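Side-chain contacts in glutamyl endopeptidase (Staphylococcus epidermidis, PDB 6PYM), which probably cleaves peptide bonds on the carbonyl side of glutamate, and also of aspartate, as a secreted serine endopeptidase of the S1B family: residues Asn59-Ser64 with Arg98-Glu103; Pro172-Asn175 with Gln179-Gly182. The protein carries 1 engineered substitution. All blocks are in the same frame, centred on the assembly; numbering follows the deposited sequence.

Contact 1: residues Asn59-Ser64 with Arg98-Glu103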
# COMPACT_ATOMS: atom_id res chain seq x y z
N ASN A 59 -3.13 1.18 19.61
CA ASN A 59 -2.08 2.17 19.86
C ASN A 59 -1.31 2.44 18.58
O ASN A 59 -0.42 1.66 18.21
CB ASN A 59 -1.13 1.68 20.96
CG ASN A 59 -0.09 2.73 21.33
OD1 ASN A 59 -0.07 3.83 20.78
ND2 ASN A 59 0.77 2.40 22.29
N PRO A 60 -1.60 3.54 17.88
CA PRO A 60 -0.89 3.83 16.62
C PRO A 60 0.61 3.97 16.80
O PRO A 60 1.35 3.73 15.84
CB PRO A 60 -1.52 5.15 16.16
CG PRO A 60 -2.83 5.24 16.88
CD PRO A 60 -2.62 4.55 18.19
N ARG A 61 1.07 4.33 18.01
CA ARG A 61 2.49 4.49 18.27
C ARG A 61 3.26 3.19 18.16
O ARG A 61 4.50 3.22 18.10
CB ARG A 61 2.72 5.11 19.66
CG ARG A 61 2.08 6.45 19.94
CD ARG A 61 2.28 7.44 18.79
NE ARG A 61 3.64 7.94 18.70
CZ ARG A 61 4.00 8.88 17.85
NH1 ARG A 61 3.10 9.40 17.02
NH2 ARG A 61 5.27 9.29 17.81
N ASN A 62 2.58 2.05 18.15
CA ASN A 62 3.20 0.75 17.92
C ASN A 62 3.56 0.51 16.46
O ASN A 62 4.23 -0.49 16.17
CB ASN A 62 2.26 -0.37 18.38
CG ASN A 62 2.08 -0.41 19.88
OD1 ASN A 62 2.97 -0.03 20.64
ND2 ASN A 62 0.92 -0.90 20.33
N ILE A 63 3.15 1.37 15.54
CA ILE A 63 3.33 1.13 14.11
C ILE A 63 4.49 1.98 13.61
O ILE A 63 4.48 3.21 13.74
CB ILE A 63 2.05 1.46 13.33
CG1 ILE A 63 0.86 0.73 13.94
CG2 ILE A 63 2.23 1.07 11.87
CD1 ILE A 63 -0.46 1.14 13.33
N SER A 64 5.48 1.33 12.99
CA SER A 64 6.57 2.01 12.30
C SER A 64 6.36 1.92 10.80
O SER A 64 6.10 0.83 10.26
CB SER A 64 7.91 1.35 12.65
OG SER A 64 8.27 1.56 14.00
N ARG A 98 -2.36 8.07 9.78
CA ARG A 98 -1.64 9.33 9.89
C ARG A 98 -0.42 9.10 10.76
O ARG A 98 -0.52 8.45 11.81
CB ARG A 98 -2.56 10.37 10.53
CG ARG A 98 -1.99 11.77 10.62
CD ARG A 98 -3.11 12.77 10.86
NE ARG A 98 -3.94 12.92 9.67
CZ ARG A 98 -5.26 13.03 9.67
NH1 ARG A 98 -5.93 13.00 10.82
NH2 ARG A 98 -5.91 13.17 8.53
N VAL A 99 0.73 9.59 10.32
CA VAL A 99 1.99 9.42 11.04
C VAL A 99 2.49 10.78 11.51
O VAL A 99 2.22 11.82 10.91
CB VAL A 99 3.06 8.70 10.19
CG1 VAL A 99 2.63 7.27 9.91
CG2 VAL A 99 3.34 9.45 8.90
N SER A 100 3.27 10.74 12.59
CA SER A 100 3.92 11.94 13.10
C SER A 100 5.09 12.32 12.20
O SER A 100 5.61 11.49 11.46
CB SER A 100 4.44 11.67 14.51
OG SER A 100 3.38 11.41 15.41
N PRO A 101 5.53 13.58 12.26
CA PRO A 101 6.80 13.94 11.62
C PRO A 101 7.94 13.16 12.25
O PRO A 101 7.82 12.61 13.34
CB PRO A 101 6.94 15.44 11.91
CG PRO A 101 5.58 15.90 12.32
CD PRO A 101 4.91 14.73 12.95
N ASN A 102 9.07 13.11 11.54
CA ASN A 102 10.22 12.36 12.04
C ASN A 102 11.04 13.21 13.02
O ASN A 102 10.66 14.32 13.39
CB ASN A 102 11.04 11.78 10.89
CG ASN A 102 11.77 12.84 10.08
OD1 ASN A 102 11.84 14.02 10.45
ND2 ASN A 102 12.34 12.42 8.95
N GLU A 103 12.19 12.67 13.42
CA GLU A 103 13.06 13.32 14.40
C GLU A 103 13.64 14.63 13.90
O GLU A 103 14.17 15.41 14.70
CB GLU A 103 14.19 12.37 14.81
CG GLU A 103 15.16 12.02 13.68
CD GLU A 103 14.64 10.93 12.75
OE1 GLU A 103 15.37 10.54 11.82
OE2 GLU A 103 13.50 10.46 12.95
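The guanidinium group of Arg61 meets Ser100 at its edge: both OG and CB of the serine lie in or near the guanidinium plane, and the partner segment approaches only at this edge. The contact ties two loops at the rim of the six-stranded antiparallel barrel, one of the two barrels of the chymotrypsin-like fold. Residues 60-62 form a single 3-10 turn leading into strand 64-67, whereas Ser100 comes just after the end of strand 95-99. Strand 80-87 runs between these two strands in the barrel, and the arginine reaches across it, its side chain touching Val81 while Ser100 touches Gln83.

To get there the arginine chain folds twice, at chi2 and chi3, which carries the guanidinium round to the serine although the CB of Arg61 does not itself point that way. The serine, by contrast, projects toward the arginine from its backbone. The contact is small and lies at the surface, resting on this one polar pair.

The turn that bears the arginine is shaped within its own segment. Asn59 begins an Asx turn, its OD1 accepting from Arg61 N at 3.0 Å with the donor well above the carbonyl plane, and Asn62 N bonds to Asn59 O, also at 3.0 Å. One bond from Arg61 N itself and one from the next residue thus both end on the same asparagine. At the far end, Arg61 NH1 donates to Ser100 OG over a short 2.6 Å. The N-H...O angle is 163°, with OG close to the guanidinium plane.

Contact 2: residues Pro172-Asn175 with Gln179-Gly182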
# COMPACT_ATOMS: atom_id res chain seq x y z
N PRO A 172 0.17 -0.95 -2.60
CA PRO A 172 -0.54 -0.29 -3.69
C PRO A 172 -0.62 -1.17 -4.93
O PRO A 172 0.33 -1.90 -5.27
CB PRO A 172 0.30 0.96 -3.96
CG PRO A 172 1.66 0.60 -3.46
CD PRO A 172 1.43 -0.27 -2.26
N VAL A 173 -1.76 -1.08 -5.60
CA VAL A 173 -2.00 -1.66 -6.92
C VAL A 173 -1.86 -0.52 -7.90
O VAL A 173 -2.60 0.47 -7.82
CB VAL A 173 -3.41 -2.26 -7.01
CG1 VAL A 173 -3.58 -3.00 -8.33
CG2 VAL A 173 -3.73 -3.15 -5.81
N PHE A 174 -0.90 -0.61 -8.82
CA PHE A 174 -0.61 0.46 -9.76
C PHE A 174 -1.08 0.08 -11.16
O PHE A 174 -0.86 -1.05 -11.62
CB PHE A 174 0.90 0.73 -9.85
CG PHE A 174 1.49 1.38 -8.63
CD1 PHE A 174 1.28 2.72 -8.36
CD2 PHE A 174 2.30 0.66 -7.77
CE1 PHE A 174 1.86 3.33 -7.24
CE2 PHE A 174 2.88 1.25 -6.65
CZ PHE A 174 2.66 2.59 -6.39
N ASN A 175 -1.69 1.04 -11.86
CA ASN A 175 -1.93 0.88 -13.29
C ASN A 175 -0.67 1.23 -14.09
O ASN A 175 0.40 1.52 -13.54
CB ASN A 175 -3.16 1.66 -13.74
CG ASN A 175 -3.01 3.17 -13.60
OD1 ASN A 175 -1.90 3.69 -13.48
ND2 ASN A 175 -4.14 3.88 -13.63
N GLN A 179 -0.40 5.05 -11.31
CA GLN A 179 -1.39 5.58 -10.39
C GLN A 179 -1.98 4.43 -9.57
O GLN A 179 -2.12 3.31 -10.06
CB GLN A 179 -2.52 6.25 -11.16
CG GLN A 179 -2.04 7.30 -12.15
CD GLN A 179 -3.12 7.70 -13.14
OE1 GLN A 179 -4.03 6.93 -13.43
NE2 GLN A 179 -3.01 8.93 -13.67
N VAL A 180 -2.35 4.74 -8.33
CA VAL A 180 -2.89 3.73 -7.43
C VAL A 180 -4.37 3.52 -7.73
O VAL A 180 -5.18 4.44 -7.57
CB VAL A 180 -2.68 4.13 -5.96
CG1 VAL A 180 -3.23 3.05 -5.02
CG2 VAL A 180 -1.22 4.42 -5.67
N ILE A 181 -4.73 2.30 -8.15
CA ILE A 181 -6.11 1.96 -8.44
C ILE A 181 -6.77 1.21 -7.28
O ILE A 181 -8.01 1.14 -7.23
CB ILE A 181 -6.24 1.14 -9.74
CG1 ILE A 181 -5.55 -0.22 -9.62
CG2 ILE A 181 -5.72 1.94 -10.93
CD1 ILE A 181 -5.77 -1.12 -10.83
N GLY A 182 -5.98 0.63 -6.37
CA GLY A 182 -6.51 -0.14 -5.27
C GLY A 182 -5.43 -0.39 -4.24
O GLY A 182 -4.26 -0.05 -4.44
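Asn175 and Gln179 clasp each other through both backbone and side chain, and three hydrogen bonds join them. Asn175 N donates a hydrogen bond to Gln179 O at 2.9 Å. The asparagine amide then works at both ends: OD1 accepts from Gln179 N at 3.0 Å, with the donor above its carbonyl plane, while ND2 donates to Gln179 OE1 at 3.1 Å. That last bond is practically straight (179°) and leaves in the plane of the asparagine amide, although the two amide planes are turned 41° apart. A chi1 of 65°, which sets CG between the backbone N and the carbonyl carbon, directs the Asn175 amide to Gln179. OD1 has a second, weak donor in Lys177 N, inside the connecting loop.

Farther along, the strands are joined by main-chain bonds. Val173 N donates to Gly182 O at 2.9 Å, and Val173 O receives Ile181 N at 2.8 Å. Val173 pairs with Gly182 and Phe174 with Val180, so the register slips by one residue in a beta bulge at Ile181. Ile181 O accepts from Asn120 ND2, the main chain of Val180 bonds with Thr116 and Ser118, and that of Phe174 with Thr130.

Apolar groups fill in around these bonds. Val173 CG1 lies against Ile181 CG1 at 3.6 Å, and Val180 CG2 meets CE1 of the Phe174 ring obliquely, also at 3.6 Å. His18 makes an edge-to-face stack with that ring, and strand 128-133 flanks strand 172-174.

The whole is a bulged antiparallel beta hairpin in the second barrel of a chymotrypsin-like protease, directly following the loop that carries the position of the nucleophilic serine.

Contacts 1 and 2 belong to different halves of the two-barrel fold. Their centres are about 24 Å apart, on opposite sides of the centre of the chain, and their nearest atoms stay about 13 Å from each other. Contact 1 joins loops at the surface, its centre about 16 Å from the centre of the chain, away from the predicted charge relay residues His51 and Asp93 and from the serine position, here the engineered Ala169. Contact 2 is buried and lies near two of these positions: the side chain of Pro172 is about 10 Å from that of Ala169, and Gly182 about 11 Å from the side chain of Asp93. The two contacts follow one another in series along the chain.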